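Local coordinates for conserved hypothetical protein (Nitrosomonas europaea, PDB 1XFS) that is of unknown function but belongs to the AHA1 family, and may, like some Bet v 1-like domains, bind a small hydrophobic ligand or a partner protein, at residues G75-V80 and L86-A91; R27-P32 and K36-P41; K142-M147 and E151-T156; S45-R50 and G68-N73. All blocks are in the same frame, centred on the assembly; numbering follows the deposited sequence.

Contact 1. Residues G75-V80 and L86-A91; sequences GCFLEV and LIWTSA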
loop_
_atom_site.group_PDB
_atom_site.type_symbol
_atom_site.label_atom_id
_atom_site.label_comp_id
_atom_site.label_asym_id
_atom_site.label_seq_id
_atom_site.Cartn_x
_atom_site.Cartn_y
_atom_site.Cartn_z
ATOM N N GLY A 75 -3.113 7.081 -7.786
ATOM C CA GLY A 75 -2.424 6.552 -6.626
ATOM C C GLY A 75 -3.413 6.103 -5.569
ATOM O O GLY A 75 -4.628 6.174 -5.771
ATOM N N CYS A 76 -2.889 5.653 -4.435
ATOM C CA CYS A 76 -3.722 5.152 -3.343
ATOM C C CYS A 76 -3.211 5.656 -1.993
ATOM O O CYS A 76 -2.014 5.619 -1.736
ATOM C CB CYS A 76 -3.678 3.615 -3.363
ATOM S SG CYS A 76 -4.746 2.774 -2.192
ATOM N N PHE A 77 -4.105 6.133 -1.132
ATOM C CA PHE A 77 -3.687 6.575 0.197
ATOM C C PHE A 77 -3.449 5.335 1.066
ATOM O O PHE A 77 -4.181 4.353 0.975
ATOM C CB PHE A 77 -4.755 7.476 0.835
ATOM C CG PHE A 77 -4.824 8.850 0.230
ATOM C CD1 PHE A 77 -3.778 9.756 0.400
ATOM C CD2 PHE A 77 -5.913 9.222 -0.550
ATOM C CE1 PHE A 77 -3.816 11.024 -0.211
ATOM C CE2 PHE A 77 -5.964 10.484 -1.168
ATOM C CZ PHE A 77 -4.913 11.379 -0.992
ATOM N N LEU A 78 -2.410 5.377 1.891
ATOM C CA LEU A 78 -2.083 4.254 2.759
ATOM C C LEU A 78 -2.269 4.584 4.232
ATOM O O LEU A 78 -2.599 3.715 5.037
ATOM C CB LEU A 78 -0.646 3.813 2.517
ATOM C CG LEU A 78 -0.325 3.424 1.078
ATOM C CD1 LEU A 78 1.161 3.087 0.966
ATOM C CD2 LEU A 78 -1.171 2.213 0.658
ATOM N N GLU A 79 -2.023 5.839 4.588
ATOM C CA GLU A 79 -2.188 6.290 5.958
ATOM C C GLU A 79 -2.658 7.734 5.946
ATOM O O GLU A 79 -2.147 8.558 5.184
ATOM C CB GLU A 79 -0.879 6.189 6.756
ATOM C CG GLU A 79 -1.037 6.713 8.189
ATOM C CD GLU A 79 0.247 6.715 8.997
ATOM O OE1 GLU A 79 0.339 7.514 9.953
ATOM O OE2 GLU A 79 1.161 5.910 8.705
ATOM N N VAL A 80 -3.645 8.018 6.784
ATOM C CA VAL A 80 -4.188 9.358 6.917
ATOM C C VAL A 80 -4.313 9.624 8.404
ATOM O O VAL A 80 -5.294 9.230 9.039
ATOM C CB VAL A 80 -5.583 9.489 6.264
ATOM C CG1 VAL A 80 -6.080 10.926 6.382
ATOM C CG2 VAL A 80 -5.515 9.080 4.792
ATOM N N LEU A 86 0.662 11.812 6.227
ATOM C CA LEU A 86 -0.071 11.440 5.033
ATOM C C LEU A 86 0.854 10.581 4.187
ATOM O O LEU A 86 1.992 10.958 3.920
ATOM C CB LEU A 86 -0.478 12.681 4.243
ATOM C CG LEU A 86 -1.369 12.432 3.028
ATOM C CD1 LEU A 86 -2.701 11.820 3.473
ATOM C CD2 LEU A 86 -1.616 13.758 2.320
ATOM N N ILE A 87 0.373 9.414 3.788
ATOM C CA ILE A 87 1.172 8.523 2.959
ATOM C C ILE A 87 0.353 8.051 1.785
ATOM O O ILE A 87 -0.775 7.591 1.960
ATOM C CB ILE A 87 1.636 7.261 3.734
ATOM C CG1 ILE A 87 2.483 7.661 4.960
ATOM C CG2 ILE A 87 2.449 6.345 2.803
ATOM C CD1 ILE A 87 3.037 6.471 5.752
ATOM N N TRP A 88 0.894 8.196 0.578
ATOM C CA TRP A 88 0.194 7.713 -0.611
ATOM C C TRP A 88 1.224 7.031 -1.495
ATOM O O TRP A 88 2.424 7.277 -1.368
ATOM C CB TRP A 88 -0.508 8.860 -1.359
ATOM C CG TRP A 88 0.394 9.902 -1.937
ATOM C CD1 TRP A 88 1.035 9.862 -3.146
ATOM C CD2 TRP A 88 0.752 11.149 -1.336
ATOM N NE1 TRP A 88 1.767 11.008 -3.331
ATOM C CE2 TRP A 88 1.614 11.813 -2.237
ATOM C CE3 TRP A 88 0.429 11.769 -0.124
ATOM C CZ2 TRP A 88 2.161 13.069 -1.957
ATOM C CZ3 TRP A 88 0.972 13.019 0.152
ATOM C CH2 TRP A 88 1.829 13.656 -0.762
ATOM N N THR A 89 0.766 6.145 -2.366
ATOM C CA THR A 89 1.685 5.433 -3.231
ATOM C C THR A 89 1.162 5.349 -4.656
ATOM O O THR A 89 -0.046 5.377 -4.882
ATOM C CB THR A 89 1.927 3.989 -2.717
ATOM O OG1 THR A 89 2.907 3.345 -3.544
ATOM C CG2 THR A 89 0.633 3.165 -2.744
ATOM N N SER A 90 2.073 5.275 -5.624
ATOM C CA SER A 90 1.657 5.139 -7.013
ATOM C C SER A 90 1.821 3.681 -7.428
ATOM O O SER A 90 1.545 3.320 -8.564
ATOM C CB SER A 90 2.458 6.081 -7.929
ATOM O OG SER A 90 3.838 5.822 -7.891
ATOM N N ALA A 91 2.258 2.842 -6.489
ATOM C CA ALA A 91 2.451 1.412 -6.756
ATOM C C ALA A 91 1.095 0.714 -6.680
ATOM O O ALA A 91 0.930 -0.417 -7.155
ATOM C CB ALA A 91 3.400 0.801 -5.734
#
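Leu-78 and Glu-79 both face Ile-87 in the antiparallel hairpin of strands 70-81 and 85-89, a classic beta bulge that shifts the pairing by one residue. The carbonyl O of Ile-87 receives an almost straight bond from Leu-78 N (2.8 Å, 177°) and a weak one from Glu-79 N (3.4 Å); Ile-87 N answers with a bond to Glu-79 O at 3.0 Å. On the Gly-75 side of the bulge, Cys-76 and Thr-89 form a hydrogen-bonded pair with bonds in both directions.

Packing is tight around Ile-87, where the extended Glu-79 brings OE2 to 3.5 Å from CD1 of Ile-87. Leu-78, swung aside by the bulge, lays CD1 against CG2 of Thr-89 at 3.7 Å, and Tyr-96 of the second subunit packs on Leu-78 and Ile-87. On the face of Phe-77, Leu-86 and Trp-88, CD1 of Phe-77 lies 3.8 Å from CB of Trp-88 and 3.9 Å from CD1 of Leu-86. With its CG set between backbone N and carbonyl carbon (chi1 64°), Trp-88 leads its indole away and meets Phe-59 edge-to-face.

The ends are looser. Partly exposed Val-80 offers only CG2 to CD1 of Leu-86, at 4.1 Å, and Ser-90 points away. At the solvent-side end of Glu-79, OE1 hydrogen-bonds to Thr-81 and forms a salt bridge with Arg-85. The chemistry implies a backbone-bonded ladder, apolar towards helix 22-30 and the second subunit, with its charge kept near the turn.

Contact 2. Residues R27-P32 and K36-P41; sequences RGLTEP and KKWFVP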
loop_
_atom_site.group_PDB
_atom_site.type_symbol
_atom_site.label_atom_id
_atom_site.label_comp_id
_atom_site.label_asym_id
_atom_site.label_seq_id
_atom_site.Cartn_x
_atom_site.Cartn_y
_atom_site.Cartn_z
ATOM N N ARG A 27 -4.943 21.035 5.282
ATOM C CA ARG A 27 -5.980 21.231 4.280
ATOM C C ARG A 27 -5.352 21.377 2.895
ATOM O O ARG A 27 -5.882 20.873 1.900
ATOM C CB ARG A 27 -6.835 22.455 4.612
ATOM C CG ARG A 27 -7.638 22.291 5.895
ATOM C CD ARG A 27 -8.499 23.511 6.167
ATOM N NE ARG A 27 -9.444 23.741 5.082
ATOM C CZ ARG A 27 -10.296 24.761 5.034
ATOM N NH1 ARG A 27 -10.323 25.651 6.016
ATOM N NH2 ARG A 27 -11.127 24.887 4.007
ATOM N N GLY A 28 -4.211 22.056 2.827
ATOM C CA GLY A 28 -3.542 22.223 1.549
ATOM C C GLY A 28 -3.096 20.899 0.947
ATOM O O GLY A 28 -3.096 20.724 -0.270
ATOM N N LEU A 29 -2.721 19.956 1.803
ATOM C CA LEU A 29 -2.263 18.649 1.349
ATOM C C LEU A 29 -3.371 17.675 0.994
ATOM O O LEU A 29 -3.134 16.703 0.277
ATOM C CB LEU A 29 -1.396 18.003 2.432
ATOM C CG LEU A 29 -0.003 18.595 2.617
ATOM C CD1 LEU A 29 0.555 18.161 3.959
ATOM C CD2 LEU A 29 0.894 18.140 1.478
ATOM N N THR A 30 -4.580 17.947 1.469
ATOM C CA THR A 30 -5.689 17.025 1.268
ATOM C C THR A 30 -6.928 17.491 0.503
ATOM O O THR A 30 -7.774 16.666 0.148
ATOM C CB THR A 30 -6.144 16.500 2.631
ATOM O OG1 THR A 30 -6.581 17.599 3.443
ATOM C CG2 THR A 30 -4.979 15.812 3.337
ATOM N N GLU A 31 -7.053 18.790 0.258
ATOM C CA GLU A 31 -8.218 19.305 -0.460
ATOM C C GLU A 31 -7.916 19.570 -1.935
ATOM O O GLU A 31 -7.085 20.413 -2.272
ATOM C CB GLU A 31 -8.722 20.590 0.207
ATOM C CG GLU A 31 -9.170 20.389 1.655
ATOM C CD GLU A 31 -9.775 21.641 2.267
ATOM O OE1 GLU A 31 -9.993 21.656 3.500
ATOM O OE2 GLU A 31 -10.047 22.606 1.516
ATOM N N PRO A 32 -8.600 18.850 -2.837
ATOM C CA PRO A 32 -8.400 19.008 -4.281
ATOM C C PRO A 32 -8.396 20.471 -4.750
ATOM O O PRO A 32 -7.533 20.870 -5.525
ATOM C CB PRO A 32 -9.554 18.202 -4.876
ATOM C CG PRO A 32 -9.720 17.090 -3.877
ATOM C CD PRO A 32 -9.627 17.832 -2.554
ATOM N N LYS A 36 -4.784 21.470 -6.530
ATOM C CA LYS A 36 -4.611 21.838 -7.927
ATOM C C LYS A 36 -3.904 23.173 -8.130
ATOM O O LYS A 36 -3.586 23.541 -9.260
ATOM C CB LYS A 36 -5.961 21.860 -8.640
ATOM C CG LYS A 36 -6.878 22.981 -8.215
ATOM C CD LYS A 36 -8.160 22.933 -9.020
ATOM C CE LYS A 36 -8.973 24.199 -8.837
ATOM N NZ LYS A 36 -9.332 24.442 -7.419
ATOM N N LYS A 37 -3.641 23.889 -7.042
ATOM C CA LYS A 37 -2.974 25.180 -7.144
ATOM C C LYS A 37 -1.524 25.215 -6.673
ATOM O O LYS A 37 -0.923 26.289 -6.637
ATOM C CB LYS A 37 -3.768 26.241 -6.387
ATOM C CG LYS A 37 -5.115 26.540 -7.003
ATOM C CD LYS A 37 -5.803 27.663 -6.272
ATOM C CE LYS A 37 -7.078 28.062 -6.977
ATOM N NZ LYS A 37 -7.723 29.207 -6.286
ATOM N N TRP A 38 -0.954 24.066 -6.321
ATOM C CA TRP A 38 0.432 24.043 -5.848
ATOM C C TRP A 38 1.170 22.719 -6.018
ATOM O O TRP A 38 2.399 22.692 -6.049
ATOM C CB TRP A 38 0.486 24.412 -4.362
ATOM C CG TRP A 38 -0.036 23.315 -3.457
ATOM C CD1 TRP A 38 -1.317 23.155 -3.008
ATOM C CD2 TRP A 38 0.715 22.211 -2.926
ATOM N NE1 TRP A 38 -1.408 22.023 -2.232
ATOM C CE2 TRP A 38 -0.177 21.424 -2.165
ATOM C CE3 TRP A 38 2.056 21.809 -3.024
ATOM C CZ2 TRP A 38 0.227 20.258 -1.498
ATOM C CZ3 TRP A 38 2.460 20.650 -2.364
ATOM C CH2 TRP A 38 1.544 19.888 -1.609
ATOM N N PHE A 39 0.413 21.628 -6.117
ATOM C CA PHE A 39 0.966 20.278 -6.222
ATOM C C PHE A 39 2.025 20.067 -7.299
ATOM O O PHE A 39 2.909 19.225 -7.145
ATOM C CB PHE A 39 -0.181 19.279 -6.405
ATOM C CG PHE A 39 0.186 17.861 -6.087
ATOM C CD1 PHE A 39 0.569 17.494 -4.797
ATOM C CD2 PHE A 39 0.121 16.882 -7.073
ATOM C CE1 PHE A 39 0.879 16.167 -4.494
ATOM C CE2 PHE A 39 0.431 15.551 -6.779
ATOM C CZ PHE A 39 0.810 15.192 -5.487
ATOM N N VAL A 40 1.932 20.819 -8.391
ATOM C CA VAL A 40 2.915 20.707 -9.459
ATOM C C VAL A 40 3.595 22.060 -9.639
ATOM O O VAL A 40 2.966 23.109 -9.496
ATOM C CB VAL A 40 2.273 20.269 -10.804
ATOM C CG1 VAL A 40 1.710 18.859 -10.665
ATOM C CG2 VAL A 40 1.179 21.243 -11.213
ATOM N N PRO A 41 4.900 22.049 -9.927
ATOM C CA PRO A 41 5.668 23.279 -10.124
ATOM C C PRO A 41 5.362 23.931 -11.465
ATOM O O PRO A 41 5.440 23.281 -12.505
ATOM C CB PRO A 41 7.110 22.796 -10.026
ATOM C CG PRO A 41 7.029 21.422 -10.622
ATOM C CD PRO A 41 5.775 20.866 -9.990
#
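Trp-38 reaches back to Gly-28 and Leu-29, joining the loop after helix 32-35 to helix 22-30, the short helical pair that follows the first strand in the helix-grip (Bet v 1-like) fold.

Two hydrogen bonds make up the polar part. Trp-38 NE1 donates a hydrogen bond to Gly-28 O at 2.9 Å. The oxygen lies in the indole plane, yet the donor stands above the carbonyl plane (47° out of it), not on a lone pair. In a continuing helix this carbonyl would look to the residue four places on, which is Pro-32 and has no N-H to offer; the indole serves instead. The second bond, Lys-36 N to Pro-32 O at 3.0 Å, is a helical turn's own backbone link. The methylenes of Lys-36 lie beside the same oxygen, and NZ continues to a salt bridge with Glu-33.

Apolar contacts complete the join. A first torsion of 73° lifts the indole of Trp-38 over its own backbone and swings it across to the helix, where CH2 of Trp-38 meets CD2 of Leu-29 at 3.6 Å. Leu-160 and Leu-163 of helix 149-167 also pack on the indole. Were Trp-38 replaced by an alanine, the buried Gly-28 carbonyl would probably lose this donor and a gap would open beside Leu-29.

Phe-39, its sequence neighbour, lies over the rim of one indole face, its CD1 4.1 Å above the ring plane of Trp-38.

Contact 3. Residues K142-M147 and E151-T156; sequences KLHEEM and EGWGTT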
loop_
_atom_site.group_PDB
_atom_site.type_symbol
_atom_site.label_atom_id
_atom_site.label_comp_id
_atom_site.label_asym_id
_atom_site.label_seq_id
_atom_site.Cartn_x
_atom_site.Cartn_y
_atom_site.Cartn_z
ATOM N N LYS A 142 17.938 7.389 -8.314
ATOM C CA LYS A 142 18.854 8.210 -9.099
ATOM C C LYS A 142 18.095 8.898 -10.233
ATOM O O LYS A 142 18.306 10.082 -10.509
ATOM C CB LYS A 142 19.972 7.328 -9.666
ATOM C CG LYS A 142 21.060 8.070 -10.431
ATOM C CD LYS A 142 21.848 9.004 -9.532
ATOM C CE LYS A 142 23.007 9.636 -10.290
ATOM N NZ LYS A 142 23.822 10.522 -9.414
ATOM N N LEU A 143 17.204 8.154 -10.878
ATOM C CA LEU A 143 16.410 8.687 -11.977
ATOM C C LEU A 143 15.552 9.860 -11.518
ATOM O O LEU A 143 15.420 10.859 -12.227
ATOM C CB LEU A 143 15.508 7.598 -12.560
ATOM C CG LEU A 143 14.589 8.026 -13.708
ATOM C CD1 LEU A 143 15.429 8.503 -14.888
ATOM C CD2 LEU A 143 13.705 6.860 -14.123
ATOM N N HIS A 144 14.964 9.734 -10.332
ATOM C CA HIS A 144 14.118 10.801 -9.799
ATOM C C HIS A 144 14.963 12.050 -9.566
ATOM O O HIS A 144 14.498 13.171 -9.771
ATOM C CB HIS A 144 13.452 10.356 -8.489
ATOM C CG HIS A 144 12.139 11.025 -8.220
ATOM N ND1 HIS A 144 11.326 10.675 -7.162
ATOM C CD2 HIS A 144 11.489 12.017 -8.878
ATOM C CE1 HIS A 144 10.235 11.421 -7.180
ATOM N NE2 HIS A 144 10.310 12.242 -8.211
ATOM N N GLU A 145 16.206 11.853 -9.140
ATOM C CA GLU A 145 17.109 12.976 -8.910
ATOM C C GLU A 145 17.378 13.688 -10.232
ATOM O O GLU A 145 17.372 14.914 -10.301
ATOM C CB GLU A 145 18.434 12.491 -8.315
ATOM C CG GLU A 145 18.356 12.076 -6.855
ATOM C CD GLU A 145 19.711 11.684 -6.298
ATOM O OE1 GLU A 145 20.685 12.434 -6.519
ATOM O OE2 GLU A 145 19.804 10.636 -5.627
ATOM N N GLU A 146 17.616 12.905 -11.279
ATOM C CA GLU A 146 17.887 13.450 -12.604
ATOM C C GLU A 146 16.607 14.006 -13.209
ATOM O O GLU A 146 16.618 14.591 -14.291
ATOM C CB GLU A 146 18.447 12.356 -13.513
ATOM C CG GLU A 146 19.576 11.562 -12.884
ATOM C CD GLU A 146 20.061 10.434 -13.771
ATOM O OE1 GLU A 146 19.218 9.643 -14.245
ATOM O OE2 GLU A 146 21.285 10.333 -13.987
HETATM N N MSE A 147 15.499 13.814 -12.501
HETATM C CA MSE A 147 14.202 14.286 -12.965
HETATM C C MSE A 147 13.861 15.626 -12.316
HETATM O O MSE A 147 12.828 16.225 -12.615
HETATM C CB MSE A 147 13.125 13.257 -12.622
HETATM C CG MSE A 147 11.983 13.186 -13.620
HETATM SE SE MSE A 147 12.549 12.432 -15.310
HETATM C CE MSE A 147 12.364 10.560 -14.864
ATOM N N GLU A 151 14.588 20.167 -6.742
ATOM C CA GLU A 151 14.109 21.460 -7.222
ATOM C C GLU A 151 12.594 21.465 -7.376
ATOM O O GLU A 151 11.915 22.380 -6.910
ATOM C CB GLU A 151 14.743 21.811 -8.572
ATOM C CG GLU A 151 14.301 23.169 -9.114
ATOM C CD GLU A 151 14.793 23.433 -10.526
ATOM O OE1 GLU A 151 14.548 24.546 -11.042
ATOM O OE2 GLU A 151 15.417 22.529 -11.121
ATOM N N GLY A 152 12.079 20.436 -8.041
ATOM C CA GLY A 152 10.650 20.330 -8.266
ATOM C C GLY A 152 9.837 20.335 -6.992
ATOM O O GLY A 152 8.959 21.178 -6.816
ATOM N N TRP A 153 10.118 19.389 -6.104
ATOM C CA TRP A 153 9.401 19.302 -4.840
ATOM C C TRP A 153 9.609 20.566 -4.014
ATOM O O TRP A 153 8.682 21.048 -3.366
ATOM C CB TRP A 153 9.854 18.065 -4.059
ATOM C CG TRP A 153 9.213 16.794 -4.554
ATOM C CD1 TRP A 153 9.203 16.324 -5.838
ATOM C CD2 TRP A 153 8.477 15.842 -3.774
ATOM N NE1 TRP A 153 8.504 15.143 -5.905
ATOM C CE2 TRP A 153 8.049 14.824 -4.653
ATOM C CE3 TRP A 153 8.136 15.753 -2.417
ATOM C CZ2 TRP A 153 7.297 13.725 -4.220
ATOM C CZ3 TRP A 153 7.388 14.659 -1.986
ATOM C CH2 TRP A 153 6.978 13.660 -2.887
ATOM N N GLY A 154 10.823 21.107 -4.050
ATOM C CA GLY A 154 11.103 22.325 -3.308
ATOM C C GLY A 154 10.216 23.468 -3.769
ATOM O O GLY A 154 9.715 24.250 -2.961
ATOM N N THR A 155 10.024 23.564 -5.080
ATOM C CA THR A 155 9.187 24.600 -5.660
ATOM C C THR A 155 7.721 24.424 -5.272
ATOM O O THR A 155 7.017 25.404 -5.013
ATOM C CB THR A 155 9.308 24.611 -7.205
ATOM O OG1 THR A 155 10.634 25.007 -7.574
ATOM C CG2 THR A 155 8.309 25.580 -7.824
ATOM N N THR A 156 7.254 23.179 -5.221
ATOM C CA THR A 156 5.859 22.951 -4.863
ATOM C C THR A 156 5.579 23.389 -3.433
ATOM O O THR A 156 4.520 23.938 -3.154
ATOM C CB THR A 156 5.435 21.458 -5.048
ATOM O OG1 THR A 156 6.118 20.627 -4.101
ATOM C CG2 THR A 156 5.756 20.989 -6.457
#
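His-144 directs its imidazole toward the indole of Trp-153, and the two rings meet at their nitrogen corners, NE2 of His-144 lying 4.1 Å from NE1 of Trp-153. The planes are nearly perpendicular, at 82°, but the approach is oblique, and the centroids of the imidazole and the five-membered ring stand 5.8 Å apart. The touch is therefore van der Waals in kind and small in area. In His-144 the CG atom is placed roughly opposite the backbone N (chi1 -152°), sending the ring off helix 138-145 toward helix 149-167.

What fixes the imidazole lies beyond the pair. Its ND1 hydrogen-bonds to NE2 of His-135, and Phe-149 meets it edge-to-face while also lying against Trp-153. Met-114 touches both His-144 and Trp-153, so the two rings share a common neighbour.

Within helix 149-167 two threonines fold their hydroxyls back onto the backbone. Thr-155 OG1 donates to Glu-151 O at 3.0 Å; that oxygen is gripped twice, for Thr-155 N reaches it from the opposite face of its plane at 2.9 Å. Thr-156 OG1 donates to Trp-153 O at 2.7 Å.

The arrangement is a connection between successive helices, a short one leading into the long C-terminal helix that the curved sheet grips in Bet v 1-like domains.

Contact 4. Residues S45-R50 and G68-N73; sequences SISDCR and GNKFPN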
loop_
_atom_site.group_PDB
_atom_site.type_symbol
_atom_site.label_atom_id
_atom_site.label_comp_id
_atom_site.label_asym_id
_atom_site.label_seq_id
_atom_site.Cartn_x
_atom_site.Cartn_y
_atom_site.Cartn_z
ATOM N N SER A 45 0.704 22.477 -14.595
ATOM C CA SER A 45 -0.563 22.724 -13.931
ATOM C C SER A 45 -1.347 21.432 -13.747
ATOM O O SER A 45 -0.948 20.376 -14.242
ATOM C CB SER A 45 -1.397 23.717 -14.743
ATOM O OG SER A 45 -1.643 23.218 -16.049
ATOM N N ILE A 46 -2.459 21.521 -13.024
ATOM C CA ILE A 46 -3.314 20.362 -12.782
ATOM C C ILE A 46 -4.656 20.557 -13.472
ATOM O O ILE A 46 -5.370 21.522 -13.200
ATOM C CB ILE A 46 -3.552 20.148 -11.281
ATOM C CG1 ILE A 46 -2.218 19.864 -10.585
ATOM C CG2 ILE A 46 -4.527 18.994 -11.068
ATOM C CD1 ILE A 46 -2.336 19.612 -9.104
ATOM N N SER A 47 -4.992 19.624 -14.359
ATOM C CA SER A 47 -6.235 19.674 -15.125
ATOM C C SER A 47 -7.395 19.012 -14.392
ATOM O O SER A 47 -8.561 19.245 -14.719
ATOM C CB SER A 47 -6.039 18.986 -16.475
ATOM O OG SER A 47 -4.890 19.492 -17.136
ATOM N N ASP A 48 -7.073 18.181 -13.409
ATOM C CA ASP A 48 -8.096 17.494 -12.636
ATOM C C ASP A 48 -7.451 16.887 -11.396
ATOM O O ASP A 48 -6.275 16.528 -11.402
ATOM C CB ASP A 48 -8.744 16.390 -13.476
ATOM C CG ASP A 48 -10.101 15.962 -12.934
ATOM O OD1 ASP A 48 -10.694 15.020 -13.496
ATOM O OD2 ASP A 48 -10.581 16.574 -11.959
ATOM N N CYS A 49 -8.232 16.779 -10.333
ATOM C CA CYS A 49 -7.751 16.207 -9.087
ATOM C C CYS A 49 -8.924 15.656 -8.293
ATOM O O CYS A 49 -9.873 16.381 -7.984
ATOM C CB CYS A 49 -7.006 17.262 -8.263
ATOM S SG CYS A 49 -6.408 16.643 -6.661
ATOM N N ARG A 50 -8.854 14.363 -7.981
ATOM C CA ARG A 50 -9.894 13.678 -7.218
ATOM C C ARG A 50 -9.222 13.064 -5.994
ATOM O O ARG A 50 -8.177 12.419 -6.107
ATOM C CB ARG A 50 -10.532 12.563 -8.052
ATOM C CG ARG A 50 -11.283 13.034 -9.292
ATOM C CD ARG A 50 -12.628 13.643 -8.931
ATOM N NE ARG A 50 -13.515 12.672 -8.290
ATOM C CZ ARG A 50 -14.753 12.942 -7.890
ATOM N NH1 ARG A 50 -15.262 14.155 -8.066
ATOM N NH2 ARG A 50 -15.484 12.000 -7.306
ATOM N N GLY A 68 1.605 21.047 -23.238
ATOM C CA GLY A 68 0.185 20.790 -23.405
ATOM C C GLY A 68 -0.210 19.338 -23.238
ATOM O O GLY A 68 -1.389 18.996 -23.349
ATOM N N ASN A 69 0.767 18.478 -22.975
ATOM C CA ASN A 69 0.496 17.056 -22.796
ATOM C C ASN A 69 -0.106 16.798 -21.421
ATOM O O ASN A 69 0.324 17.381 -20.426
ATOM C CB ASN A 69 1.784 16.244 -22.941
ATOM C CG ASN A 69 2.453 16.449 -24.283
ATOM O OD1 ASN A 69 1.834 16.262 -25.328
ATOM N ND2 ASN A 69 3.723 16.838 -24.260
ATOM N N LYS A 70 -1.105 15.923 -21.378
ATOM C CA LYS A 70 -1.775 15.570 -20.132
ATOM C C LYS A 70 -1.330 14.189 -19.675
ATOM O O LYS A 70 -1.239 13.259 -20.480
ATOM C CB LYS A 70 -3.296 15.563 -20.312
ATOM C CG LYS A 70 -3.931 16.923 -20.559
ATOM C CD LYS A 70 -5.449 16.805 -20.513
ATOM C CE LYS A 70 -6.127 18.145 -20.716
ATOM N NZ LYS A 70 -5.717 19.130 -19.688
ATOM N N PHE A 71 -1.058 14.057 -18.383
ATOM C CA PHE A 71 -0.632 12.780 -17.833
ATOM C C PHE A 71 -1.483 12.401 -16.627
ATOM O O PHE A 71 -1.308 12.939 -15.535
ATOM C CB PHE A 71 0.846 12.834 -17.431
ATOM C CG PHE A 71 1.768 13.261 -18.546
ATOM C CD1 PHE A 71 1.958 14.608 -18.832
ATOM C CD2 PHE A 71 2.438 12.313 -19.316
ATOM C CE1 PHE A 71 2.804 15.009 -19.869
ATOM C CE2 PHE A 71 3.286 12.703 -20.356
ATOM C CZ PHE A 71 3.467 14.053 -20.630
ATOM N N PRO A 72 -2.442 11.481 -16.818
ATOM C CA PRO A 72 -3.301 11.052 -15.712
ATOM C C PRO A 72 -2.482 10.232 -14.717
ATOM O O PRO A 72 -1.792 9.285 -15.104
ATOM C CB PRO A 72 -4.371 10.219 -16.416
ATOM C CG PRO A 72 -3.612 9.615 -17.565
ATOM C CD PRO A 72 -2.822 10.805 -18.072
ATOM N N ASN A 73 -2.547 10.612 -13.443
ATOM C CA ASN A 73 -1.816 9.916 -12.388
ATOM C C ASN A 73 -2.833 9.294 -11.437
ATOM O O ASN A 73 -3.807 9.938 -11.055
ATOM C CB ASN A 73 -0.933 10.889 -11.597
ATOM C CG ASN A 73 -0.243 11.912 -12.480
ATOM O OD1 ASN A 73 -0.881 12.825 -13.006
ATOM N ND2 ASN A 73 1.067 11.763 -12.645
#
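A three-strand antiparallel meander at one edge of the main sheet is bridged here by a single side-chain link, from Lys-70 on strand 70-81 to Ser-47 on the outermost strand 45-51, with strand 58-64 between them. NZ of Lys-70 donates to OG of Ser-47 at 2.7 Å. The CA atoms of Ser-47 and Lys-70 are 7.9 Å apart, so it takes the long lysine chain to make the crossing: extended as far as CE, it bends at its last torsion (chi4 -59°) and brings the ammonium group down onto the hydroxyl. That group arrives nearly square to the CB-OG bond of Ser-47, and for this reason NZ of Lys-70 also comes within 3.2 Å of CB of Ser-47.

The ammonium has a second partner in OE1 of Gln-64, on the intervening strand, so one charge ties together side chains from all three strands. Ser-47 lies where strand 45-51 turns a corner, and both it and Asp-48 make backbone bonds to Val-62. With an alanine here instead of Ser-47, the Lys-70 ammonium is likely to keep Gln-64 but lose its hold on the edge strand, and so be freer to turn.

Neither residue is buried, and both touch crystal neighbours, so the lattice may have some part in the observed pose. This polar bridge, lying over the neighbouring strand at the surface, spans the edge of the curved antiparallel sheet of the helix-grip fold.

In the fold
From the N terminus, contact 2 comes first, closing a short loop from helix 22-30 round helix 32-35. Contact 4 then closes a wider loop, since the whole of strand 58-64 lies between its segments, and contact 1 follows directly, closing the tight hairpin of strands 70-81 and 85-89. Contact 3, far along the chain, joins the last two helices. All four run in series, with none nested or crossed. Contact 2 is the hub in space: it touches contact 1 through Leu-86 and Trp-88, contact 3 through Thr-155 and Thr-156, and contact 4 through Ile-46 and Cys-49. It thereby binds the sheet, its edge strand and the C-terminal helix together.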